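Local coordinates for protein malate dehydrogenase (Entamoeba histolytica, PDB 3I0P) that probably catalyses the NAD-dependent interconversion of malate and oxaloacetate, at residues V118-H123 and K279-H284; G144-S149 and M257-S262; G138-C143 and I289-F294. One frame throughout, in Å; residues are numbered along the deposited sequence.

Strand 282-290 runs through all three places: its start pairs with 118-123 in contact 1, its end with 138-143 in contact 3, and Asn146 of contact 2 bonds to it from the end of strand 139-145. Contacts 2 and 3 are buried, while contact 1 is only partly so. Contacts 1 and 2 touch one another, with centres about 8 Å apart, and both reach NAD. The centre of contact 3, which packs isoleucines and a valine, is about 25 Å from that of contact 1 and 22 Å from that of contact 2; contacts 2 and 3 both touch the second subunit. Contact 1 is rich in polar side chains and ordered water, whereas contact 2 has no direct hydrogen bond between its segments.

Contact 1 of 3, residues V118-H123 and K279-H284; sequences VRNSTH and KFSLGH. With NAD (nicotinamide-adenine-dinucleotide), chain B.
The hydroxyl of Ser121 is gripped from two directions: OG lies 2.9 Å from His284 NE2, and it also bonds to Asn96 ND2. With chi1 at -171°, OG stands anti to the backbone nitrogen and reaches the rim of the imidazole. The same NE2 makes a weak bond of 3.3 Å to Thr122 O, at the ring edge and in its plane. The second ring nitrogen, ND1, bonds to Thr145 OG1 and Phe124 stacks on the ring, which together should hold its rotation.

The backbones pair antiparallel, Val118 with His284 and Ser121 with Leu282. Ser121 N meets Leu282 O at 3.1 Å in the carbonyl plane, on a lone pair. Water bridges the turn: one molecule accepts from Asn120 N at 3.0 Å and bonds to Ser281 OG, and a second donates to Asn120 OD1 and Ser121 O, while Asn120 ND2 bonds to Asp87. Two residues after Ser121, the His123 ring lays one face against the nicotinamide carboxamide, NE2 being 3.3 Å from NAD N7N, and Tyr59 OH bonds to its ND1. Asn120 and Ser121 both facing Leu282 form a G1 beta bulge at the corner where the chain leaves strand 113-121 for His123 of the NAD pocket.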
loop_
_atom_site.group_PDB
_atom_site.type_symbol
_atom_site.label_atom_id
_atom_site.label_comp_id
_atom_site.label_asym_id
_atom_site.label_seq_id
_atom_site.Cartn_x
_atom_site.Cartn_y
_atom_site.Cartn_z
ATOM N N VAL A 118 1.071 -17.391 6.277
ATOM C CA VAL A 118 0.177 -18.473 6.673
ATOM C C VAL A 118 -0.603 -18.988 5.471
ATOM O O VAL A 118 -1.092 -18.193 4.663
ATOM C CB VAL A 118 -0.834 -18.013 7.768
ATOM C CG1 VAL A 118 -1.720 -19.160 8.188
ATOM C CG2 VAL A 118 -0.106 -17.429 8.983
ATOM N N ARG A 119 -0.688 -20.317 5.357
ATOM C CA ARG A 119 -1.634 -20.986 4.452
ATOM C C ARG A 119 -2.656 -21.834 5.235
ATOM O O ARG A 119 -2.458 -22.115 6.430
ATOM C CB ARG A 119 -0.895 -21.859 3.426
ATOM C CG ARG A 119 -0.360 -23.177 3.971
ATOM C CD ARG A 119 -0.143 -24.240 2.878
ATOM N NE ARG A 119 0.642 -25.356 3.404
ATOM C CZ ARG A 119 1.961 -25.508 3.258
ATOM N NH1 ARG A 119 2.690 -24.635 2.561
ATOM N NH2 ARG A 119 2.563 -26.554 3.804
ATOM N N ASN A 120 -3.736 -22.240 4.560
ATOM C CA ASN A 120 -4.738 -23.149 5.135
ATOM C C ASN A 120 -5.275 -22.597 6.468
ATOM O O ASN A 120 -5.287 -23.272 7.502
ATOM C CB ASN A 120 -4.160 -24.579 5.233
ATOM C CG ASN A 120 -5.136 -25.609 5.848
ATOM O OD1 ASN A 120 -6.348 -25.571 5.632
ATOM N ND2 ASN A 120 -4.582 -26.545 6.607
ATOM N N SER A 121 -5.701 -21.339 6.417
ATOM C CA SER A 121 -6.273 -20.642 7.560
ATOM C C SER A 121 -7.704 -20.209 7.236
ATOM O O SER A 121 -8.225 -20.501 6.154
ATOM C CB SER A 121 -5.416 -19.429 7.920
ATOM O OG SER A 121 -5.831 -18.839 9.144
ATOM N N THR A 122 -8.338 -19.515 8.174
ATOM C CA THR A 122 -9.706 -19.057 7.989
ATOM C C THR A 122 -9.802 -17.566 8.295
ATOM O O THR A 122 -8.787 -16.933 8.587
ATOM C CB THR A 122 -10.709 -19.862 8.859
ATOM O OG1 THR A 122 -10.321 -19.793 10.239
ATOM C CG2 THR A 122 -10.759 -21.327 8.417
ATOM N N HIS A 123 -11.021 -17.022 8.217
ATOM C CA HIS A 123 -11.279 -15.604 8.451
ATOM C C HIS A 123 -10.606 -15.107 9.730
ATOM O O HIS A 123 -10.703 -15.738 10.792
ATOM C CB HIS A 123 -12.781 -15.352 8.513
ATOM C CG HIS A 123 -13.164 -13.939 8.207
ATOM N ND1 HIS A 123 -13.385 -12.999 9.187
ATOM C CD2 HIS A 123 -13.362 -13.305 7.026
ATOM C CE1 HIS A 123 -13.705 -11.845 8.627
ATOM N NE2 HIS A 123 -13.691 -12.002 7.315
ATOM N N LYS A 279 -14.816 -25.981 3.416
ATOM C CA LYS A 279 -14.057 -25.029 4.234
ATOM C C LYS A 279 -13.404 -23.914 3.400
ATOM O O LYS A 279 -12.759 -24.197 2.383
ATOM C CB LYS A 279 -12.958 -25.772 4.999
ATOM C CG LYS A 279 -13.422 -27.001 5.783
ATOM C CD LYS A 279 -12.245 -27.870 6.182
ATOM C CE LYS A 279 -12.692 -29.079 6.989
ATOM N NZ LYS A 279 -11.626 -29.459 7.977
ATOM N N PHE A 280 -13.565 -22.656 3.832
ATOM C CA PHE A 280 -12.828 -21.523 3.245
ATOM C C PHE A 280 -11.398 -21.535 3.738
ATOM O O PHE A 280 -11.150 -21.232 4.903
ATOM C CB PHE A 280 -13.470 -20.177 3.589
ATOM C CG PHE A 280 -14.760 -19.915 2.858
ATOM C CD1 PHE A 280 -14.758 -19.618 1.493
ATOM C CD2 PHE A 280 -15.975 -19.966 3.533
ATOM C CE1 PHE A 280 -15.948 -19.377 0.813
ATOM C CE2 PHE A 280 -17.170 -19.729 2.870
ATOM C CZ PHE A 280 -17.163 -19.428 1.509
ATOM N N SER A 281 -10.463 -21.888 2.851
ATOM C CA SER A 281 -9.047 -21.969 3.197
ATOM C C SER A 281 -8.298 -20.803 2.549
ATOM O O SER A 281 -8.310 -20.657 1.327
ATOM C CB SER A 281 -8.480 -23.327 2.789
ATOM O OG SER A 281 -7.098 -23.443 3.068
ATOM N N LEU A 282 -7.655 -19.989 3.396
ATOM C CA LEU A 282 -7.120 -18.656 3.044
ATOM C C LEU A 282 -5.654 -18.500 3.441
ATOM O O LEU A 282 -5.123 -19.296 4.219
ATOM C CB LEU A 282 -7.891 -17.567 3.797
ATOM C CG LEU A 282 -9.375 -17.316 3.577
ATOM C CD1 LEU A 282 -9.873 -16.382 4.648
ATOM C CD2 LEU A 282 -9.630 -16.715 2.236
ATOM N N GLY A 283 -5.022 -17.443 2.933
ATOM C CA GLY A 283 -3.684 -17.066 3.356
ATOM C C GLY A 283 -3.641 -15.712 4.049
ATOM O O GLY A 283 -4.576 -14.897 3.914
ATOM N N HIS A 284 -2.556 -15.485 4.797
ATOM C CA HIS A 284 -2.294 -14.232 5.506
ATOM C C HIS A 284 -0.792 -13.965 5.484
ATOM O O HIS A 284 0.007 -14.904 5.379
ATOM C CB HIS A 284 -2.677 -14.315 6.990
ATOM C CG HIS A 284 -3.979 -15.006 7.288
ATOM N ND1 HIS A 284 -5.159 -14.719 6.631
ATOM C CD2 HIS A 284 -4.295 -15.916 8.242
ATOM C CE1 HIS A 284 -6.134 -15.446 7.144
ATOM N NE2 HIS A 284 -5.638 -16.175 8.130
HETATM P PA NAD B . -12.764 2.063 6.015
HETATM O O1A NAD B . -13.732 2.080 7.173
HETATM O O2A NAD B . -13.210 2.623 4.704
HETATM O O5B NAD B . -11.452 2.845 6.517
HETATM C C5B NAD B . -10.846 2.499 7.776
HETATM C C4B NAD B . -9.436 3.086 7.929
HETATM O O4B NAD B . -9.345 4.411 7.387
HETATM C C3B NAD B . -9.023 3.227 9.380
HETATM O O3B NAD B . -7.596 3.070 9.461
HETATM C C2B NAD B . -9.413 4.646 9.731
HETATM O O2B NAD B . -8.618 5.163 10.798
HETATM C C1B NAD B . -9.117 5.369 8.432
HETATM N N9A NAD B . -9.939 6.590 8.190
HETATM C C8A NAD B . -11.271 6.654 8.041
HETATM N N7A NAD B . -11.611 7.939 7.805
HETATM C C5A NAD B . -10.479 8.681 7.798
HETATM C C6A NAD B . -10.194 10.037 7.611
HETATM N N6A NAD B . -11.181 10.937 7.379
HETATM N N1A NAD B . -8.911 10.468 7.675
HETATM C C2A NAD B . -7.911 9.608 7.909
HETATM N N3A NAD B . -8.156 8.302 8.086
HETATM C C4A NAD B . -9.429 7.817 8.038
HETATM O O3 NAD B . -12.153 0.571 5.793
HETATM P PN NAD B . -12.904 -0.764 5.239
HETATM O O1N NAD B . -12.261 -1.120 3.920
HETATM O O2N NAD B . -14.401 -0.611 5.345
HETATM O O5D NAD B . -12.483 -1.892 6.296
HETATM C C5D NAD B . -13.155 -2.012 7.554
HETATM C C4D NAD B . -12.674 -3.256 8.297
HETATM O O4D NAD B . -13.010 -4.438 7.565
HETATM C C3D NAD B . -11.161 -3.275 8.472
HETATM O O3D NAD B . -10.882 -3.426 9.871
HETATM C C2D NAD B . -10.668 -4.455 7.635
HETATM O O2D NAD B . -9.561 -5.191 8.186
HETATM C C1D NAD B . -11.896 -5.337 7.598
HETATM N N1N NAD B . -11.876 -6.257 6.463
HETATM C C2N NAD B . -11.544 -7.547 6.693
HETATM C C3N NAD B . -11.513 -8.464 5.639
HETATM C C7N NAD B . -11.144 -9.903 5.874
HETATM O O7N NAD B . -11.133 -10.674 4.923
HETATM N N7N NAD B . -10.840 -10.306 7.106
HETATM C C4N NAD B . -11.829 -8.029 4.349
HETATM C C5N NAD B . -12.160 -6.687 4.138
HETATM C C6N NAD B . -12.179 -5.813 5.225
HETATM O O HOH W 1 -4.861 -22.221 1.760
HETATM O O HOH W 2 -8.154 -23.534 6.257
#

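Contact 2 of 3, residues G144-S149 and M257-S262; sequences GTNARS and MSSCLS. With NAD (nicotinamide-adenine-dinucleotide), chain B.
Van der Waals contact, without a direct hydrogen bond, joins Asn146 to Ser258 and Ser259. The amide of Asn146 lies against the C-terminal part of helix 244-259, with CG 4.0 Å from Ser258 CB and ND2 3.7 Å from Ser259 CB. CB points at the helix, and a chi1 of 58° sets CG between the backbone nitrogen and the carbonyl carbon. Ser258 in turn places its side chain against the strand's backbone, OG being 3.5 Å from Thr145 C.

The polar atoms at this interface are satisfied from outside it. Ser258 OG comes equally near Asn146 N, but the angle is too poor for a hydrogen bond, and the hydroxyl bonds instead to Val254 O one turn back in its own helix; Ser259 OG does likewise with Glu255 O. Asn146 uses both ends of its amide: OD1 receives Gly283 N, while ND2 bonds to Asn265 O and Glu255 OE1. These three bonds settle which end of the buried amide is oxygen; the one to Glu255 ties it to the helix, the one from Gly283 to strand 282-290.

Ligand contact falls to the residues flanking Asn146. The methyl of Thr145 approaches the nicotinamide carboxamide, CG2 lying 3.7 Å from NAD O7N, and Ala147 CB is 4.0 Å from the same oxygen. Thr145 thus turns its methyl to the cofactor, while its OG1 bonds to Gly283 O as well as to His284.

Helix 244-259 therefore packs on the end of strand 139-145 beside strand 282-290, where Ser258 also touches Phe285. The chain just after it meets the second subunit, where Cys260 O bonds to Arg295 and Leu261 packs on Phe300 of that chain.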
loop_
_atom_site.group_PDB
_atom_site.type_symbol
_atom_site.label_atom_id
_atom_site.label_comp_id
_atom_site.label_asym_id
_atom_site.label_seq_id
_atom_site.Cartn_x
_atom_site.Cartn_y
_atom_site.Cartn_z
ATOM N N GLY A 144 -1.953 -8.454 6.122
ATOM C CA GLY A 144 -3.077 -8.558 5.200
ATOM C C GLY A 144 -3.523 -9.998 5.020
ATOM O O GLY A 144 -2.918 -10.928 5.566
ATOM N N THR A 145 -4.592 -10.178 4.253
ATOM C CA THR A 145 -5.183 -11.488 4.031
ATOM C C THR A 145 -5.825 -11.467 2.661
ATOM O O THR A 145 -6.228 -10.407 2.199
ATOM C CB THR A 145 -6.261 -11.832 5.122
ATOM O OG1 THR A 145 -6.719 -13.178 4.950
ATOM C CG2 THR A 145 -7.457 -10.892 5.060
ATOM N N ASN A 146 -5.899 -12.612 1.991
ATOM C CA ASN A 146 -6.791 -12.698 0.843
ATOM C C ASN A 146 -8.178 -13.151 1.294
ATOM O O ASN A 146 -8.370 -13.487 2.465
ATOM C CB ASN A 146 -6.217 -13.528 -0.323
ATOM C CG ASN A 146 -5.850 -14.968 0.054
ATOM O OD1 ASN A 146 -6.064 -15.437 1.183
ATOM N ND2 ASN A 146 -5.285 -15.681 -0.922
ATOM N N ALA A 147 -9.145 -13.116 0.383
ATOM C CA ALA A 147 -10.522 -13.480 0.684
ATOM C C ALA A 147 -11.187 -13.963 -0.599
ATOM O O ALA A 147 -10.607 -13.825 -1.677
ATOM C CB ALA A 147 -11.268 -12.286 1.266
ATOM N N ARG A 148 -12.387 -14.537 -0.492
ATOM C CA ARG A 148 -13.113 -15.021 -1.670
ATOM C C ARG A 148 -13.368 -13.903 -2.684
ATOM O O ARG A 148 -13.573 -12.748 -2.305
ATOM C CB ARG A 148 -14.433 -15.698 -1.276
ATOM C CG ARG A 148 -15.555 -14.756 -0.859
ATOM C CD ARG A 148 -16.834 -15.524 -0.540
ATOM N NE ARG A 148 -17.476 -16.071 -1.739
ATOM C CZ ARG A 148 -18.692 -16.625 -1.760
ATOM N NH1 ARG A 148 -19.413 -16.715 -0.642
ATOM N NH2 ARG A 148 -19.189 -17.093 -2.906
ATOM N N SER A 149 -13.339 -14.259 -3.966
ATOM C CA SER A 149 -13.572 -13.317 -5.057
ATOM C C SER A 149 -14.836 -12.473 -4.869
ATOM O O SER A 149 -15.942 -13.001 -4.689
ATOM C CB SER A 149 -13.635 -14.064 -6.385
ATOM O OG SER A 149 -12.530 -14.936 -6.505
ATOM N N MET A 257 1.258 -11.637 -1.554
ATOM C CA MET A 257 1.857 -11.725 -0.222
ATOM C C MET A 257 1.145 -12.762 0.643
ATOM O O MET A 257 1.774 -13.427 1.464
ATOM C CB MET A 257 1.818 -10.357 0.489
ATOM C CG MET A 257 2.594 -9.242 -0.202
ATOM S SD MET A 257 4.368 -9.479 -0.074
ATOM C CE MET A 257 4.724 -8.681 1.494
ATOM N N SER A 258 -0.170 -12.885 0.465
ATOM C CA SER A 258 -0.982 -13.782 1.292
ATOM C C SER A 258 -0.916 -15.226 0.826
ATOM O O SER A 258 -0.905 -16.121 1.662
ATOM C CB SER A 258 -2.434 -13.306 1.371
ATOM O OG SER A 258 -2.478 -11.988 1.895
ATOM N N SER A 259 -0.836 -15.452 -0.493
ATOM C CA SER A 259 -0.864 -16.823 -1.049
ATOM C C SER A 259 0.456 -17.398 -1.603
ATOM O O SER A 259 0.729 -18.588 -1.444
ATOM C CB SER A 259 -1.967 -16.956 -2.101
ATOM O OG SER A 259 -1.807 -16.000 -3.130
ATOM N N CYS A 260 1.274 -16.567 -2.240
ATOM C CA CYS A 260 2.401 -17.084 -3.016
ATOM C C CYS A 260 3.571 -17.556 -2.181
ATOM O O CYS A 260 4.317 -18.444 -2.601
ATOM C CB CYS A 260 2.860 -16.065 -4.051
ATOM S SG CYS A 260 1.683 -15.915 -5.391
ATOM N N LEU A 261 3.733 -16.966 -1.002
ATOM C CA LEU A 261 4.833 -17.337 -0.126
ATOM C C LEU A 261 4.498 -18.555 0.742
ATOM O O LEU A 261 5.362 -19.370 1.021
ATOM C CB LEU A 261 5.298 -16.132 0.702
ATOM C CG LEU A 261 5.939 -14.983 -0.104
ATOM C CD1 LEU A 261 5.958 -13.681 0.676
ATOM C CD2 LEU A 261 7.343 -15.328 -0.590
ATOM N N SER A 262 3.240 -18.697 1.130
ATOM C CA SER A 262 2.798 -19.815 1.967
ATOM C C SER A 262 2.150 -20.986 1.193
ATOM O O SER A 262 1.854 -22.023 1.794
ATOM C CB SER A 262 1.792 -19.303 3.001
ATOM O OG SER A 262 0.652 -18.750 2.352
HETATM P PA NAD B . -12.764 2.063 6.015
HETATM O O1A NAD B . -13.732 2.080 7.173
HETATM O O2A NAD B . -13.210 2.623 4.704
HETATM O O5B NAD B . -11.452 2.845 6.517
HETATM C C5B NAD B . -10.846 2.499 7.776
HETATM C C4B NAD B . -9.436 3.086 7.929
HETATM O O4B NAD B . -9.345 4.411 7.387
HETATM C C3B NAD B . -9.023 3.227 9.380
HETATM O O3B NAD B . -7.596 3.070 9.461
HETATM C C2B NAD B . -9.413 4.646 9.731
HETATM O O2B NAD B . -8.618 5.163 10.798
HETATM C C1B NAD B . -9.117 5.369 8.432
HETATM N N9A NAD B . -9.939 6.590 8.190
HETATM C C8A NAD B . -11.271 6.654 8.041
HETATM N N7A NAD B . -11.611 7.939 7.805
HETATM C C5A NAD B . -10.479 8.681 7.798
HETATM C C6A NAD B . -10.194 10.037 7.611
HETATM N N6A NAD B . -11.181 10.937 7.379
HETATM N N1A NAD B . -8.911 10.468 7.675
HETATM C C2A NAD B . -7.911 9.608 7.909
HETATM N N3A NAD B . -8.156 8.302 8.086
HETATM C C4A NAD B . -9.429 7.817 8.038
HETATM O O3 NAD B . -12.153 0.571 5.793
HETATM P PN NAD B . -12.904 -0.764 5.239
HETATM O O1N NAD B . -12.261 -1.120 3.920
HETATM O O2N NAD B . -14.401 -0.611 5.345
HETATM O O5D NAD B . -12.483 -1.892 6.296
HETATM C C5D NAD B . -13.155 -2.012 7.554
HETATM C C4D NAD B . -12.674 -3.256 8.297
HETATM O O4D NAD B . -13.010 -4.438 7.565
HETATM C C3D NAD B . -11.161 -3.275 8.472
HETATM O O3D NAD B . -10.882 -3.426 9.871
HETATM C C2D NAD B . -10.668 -4.455 7.635
HETATM O O2D NAD B . -9.561 -5.191 8.186
HETATM C C1D NAD B . -11.896 -5.337 7.598
HETATM N N1N NAD B . -11.876 -6.257 6.463
HETATM C C2N NAD B . -11.544 -7.547 6.693
HETATM C C3N NAD B . -11.513 -8.464 5.639
HETATM C C7N NAD B . -11.144 -9.903 5.874
HETATM O O7N NAD B . -11.133 -10.674 4.923
HETATM N N7N NAD B . -10.840 -10.306 7.106
HETATM C C4N NAD B . -11.829 -8.029 4.349
HETATM C C5N NAD B . -12.160 -6.687 4.138
HETATM C C6N NAD B . -12.179 -5.813 5.225
#

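Contact 3 of 3, residues G138-C143 and I289-F294; sequences GCIGIC and INVECF
Ile140 and Ile289 project from the same face of the sheet and lie side by side, their CB atoms 4.0 Å apart. Both carry CG1 beside the backbone nitrogen, with chi1 of -69° and -65°. Val291 comes in from the chain beyond the strand and crosses Ile140 at about a right angle, its CG2 methyl 4.1 Å from Ile140 CG1. Leu261 of the second subunit packs on Ile140, so this face helps to form the dimer interface.

The opposite face carries Cys139 and Asn290. Here Cys139 lies against the neighbouring backbone, CB 3.3 Å from Ile289 O and SG 4.0 Å from Asn290 CA. Asn290 directs OD1 to a water, which donates to it at 2.6 Å and to Gly138 O at 2.7 Å, and also accepts from Glu292 N.

Two backbone bonds fix the register of the pair: Ile140 N to Ile289 O and Ile289 N to Ile140 O, each 2.9 Å and in the carbonyl plane. A weak bond from Val291 N to Gly138 O follows. Thus the antiparallel pair closes where a Schellman motif, with Gly138 as its C-prime residue, ends helix 127-136 just before one strand begins at Cys139, while the other leaves as a 3-10 turn.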
loop_
_atom_site.group_PDB
_atom_site.type_symbol
_atom_site.label_atom_id
_atom_site.label_comp_id
_atom_site.label_asym_id
_atom_site.label_seq_id
_atom_site.Cartn_x
_atom_site.Cartn_y
_atom_site.Cartn_z
ATOM N N GLY A 138 6.628 -1.596 19.801
ATOM C CA GLY A 138 7.585 -0.672 19.185
ATOM C C GLY A 138 8.058 -1.065 17.789
ATOM O O GLY A 138 9.127 -0.638 17.339
ATOM N N CYS A 139 7.256 -1.875 17.100
ATOM C CA CYS A 139 7.512 -2.234 15.714
ATOM C C CYS A 139 6.474 -1.615 14.777
ATOM O O CYS A 139 5.327 -1.388 15.168
ATOM C CB CYS A 139 7.448 -3.739 15.552
ATOM S SG CYS A 139 8.708 -4.661 16.407
ATOM N N ILE A 140 6.895 -1.333 13.544
ATOM C CA ILE A 140 5.970 -1.063 12.454
ATOM C C ILE A 140 5.390 -2.416 12.088
ATOM O O ILE A 140 6.145 -3.366 11.901
ATOM C CB ILE A 140 6.699 -0.456 11.232
ATOM C CG1 ILE A 140 7.178 0.969 11.544
ATOM C CG2 ILE A 140 5.795 -0.439 10.006
ATOM C CD1 ILE A 140 8.422 1.424 10.756
ATOM N N GLY A 141 4.065 -2.516 12.008
ATOM C CA GLY A 141 3.411 -3.767 11.627
ATOM C C GLY A 141 2.576 -3.674 10.367
ATOM O O GLY A 141 1.664 -2.856 10.269
ATOM N N ILE A 142 2.893 -4.518 9.399
ATOM C CA ILE A 142 2.198 -4.536 8.118
ATOM C C ILE A 142 1.650 -5.940 7.912
ATOM O O ILE A 142 2.368 -6.927 8.096
ATOM C CB ILE A 142 3.140 -4.149 6.939
ATOM C CG1 ILE A 142 3.750 -2.754 7.167
ATOM C CG2 ILE A 142 2.393 -4.233 5.606
ATOM C CD1 ILE A 142 4.911 -2.401 6.241
ATOM N N CYS A 143 0.379 -6.039 7.551
ATOM C CA CYS A 143 -0.245 -7.338 7.425
ATOM C C CYS A 143 -1.448 -7.281 6.499
ATOM O O CYS A 143 -1.892 -6.196 6.117
ATOM C CB CYS A 143 -0.619 -7.881 8.809
ATOM S SG CYS A 143 -2.201 -7.354 9.458
ATOM N N ILE A 289 8.723 -4.654 11.761
ATOM C CA ILE A 289 9.981 -3.935 11.591
ATOM C C ILE A 289 10.342 -3.275 12.916
ATOM O O ILE A 289 9.579 -2.464 13.439
ATOM C CB ILE A 289 9.873 -2.845 10.492
ATOM C CG1 ILE A 289 9.633 -3.485 9.129
ATOM C CG2 ILE A 289 11.116 -1.941 10.482
ATOM C CD1 ILE A 289 8.990 -2.563 8.156
ATOM N N ASN A 290 11.508 -3.624 13.448
ATOM C CA ASN A 290 11.944 -3.109 14.736
ATOM C C ASN A 290 12.512 -1.705 14.606
ATOM O O ASN A 290 13.617 -1.519 14.097
ATOM C CB ASN A 290 12.971 -4.053 15.363
ATOM C CG ASN A 290 13.316 -3.682 16.791
ATOM O OD1 ASN A 290 12.652 -2.850 17.418
ATOM N ND2 ASN A 290 14.355 -4.312 17.322
ATOM N N VAL A 291 11.743 -0.729 15.077
ATOM C CA VAL A 291 12.109 0.683 15.006
ATOM C C VAL A 291 13.482 0.998 15.641
ATOM O O VAL A 291 14.316 1.693 15.025
ATOM C CB VAL A 291 10.997 1.576 15.621
ATOM C CG1 VAL A 291 11.515 2.988 15.925
ATOM C CG2 VAL A 291 9.772 1.616 14.709
ATOM N N GLU A 292 13.726 0.470 16.845
ATOM C CA GLU A 292 14.930 0.821 17.600
ATOM C C GLU A 292 16.243 0.434 16.884
ATOM O O GLU A 292 17.306 0.952 17.221
ATOM C CB GLU A 292 14.853 0.335 19.066
ATOM C CG GLU A 292 15.171 -1.156 19.304
ATOM C CD GLU A 292 14.681 -1.682 20.677
ATOM O OE1 GLU A 292 14.400 -0.841 21.575
ATOM O OE2 GLU A 292 14.571 -2.933 20.845
ATOM N N CYS A 293 16.153 -0.445 15.881
ATOM C CA CYS A 293 17.285 -0.739 14.982
ATOM C C CYS A 293 17.709 0.464 14.127
ATOM O O CYS A 293 18.847 0.517 13.645
ATOM C CB CYS A 293 16.951 -1.902 14.057
ATOM S SG CYS A 293 16.896 -3.501 14.875
ATOM N N PHE A 294 16.790 1.418 13.954
ATOM C CA PHE A 294 16.990 2.582 13.093
ATOM C C PHE A 294 17.218 3.853 13.879
ATOM O O PHE A 294 18.147 4.605 13.599
ATOM C CB PHE A 294 15.762 2.808 12.200
ATOM C CG PHE A 294 15.547 1.737 11.184
ATOM C CD1 PHE A 294 16.246 1.758 9.974
ATOM C CD2 PHE A 294 14.640 0.706 11.429
ATOM C CE1 PHE A 294 16.048 0.762 9.022
ATOM C CE2 PHE A 294 14.435 -0.293 10.497
ATOM C CZ PHE A 294 15.136 -0.265 9.282
HETATM O O HOH W 3 11.437 -0.972 18.723
#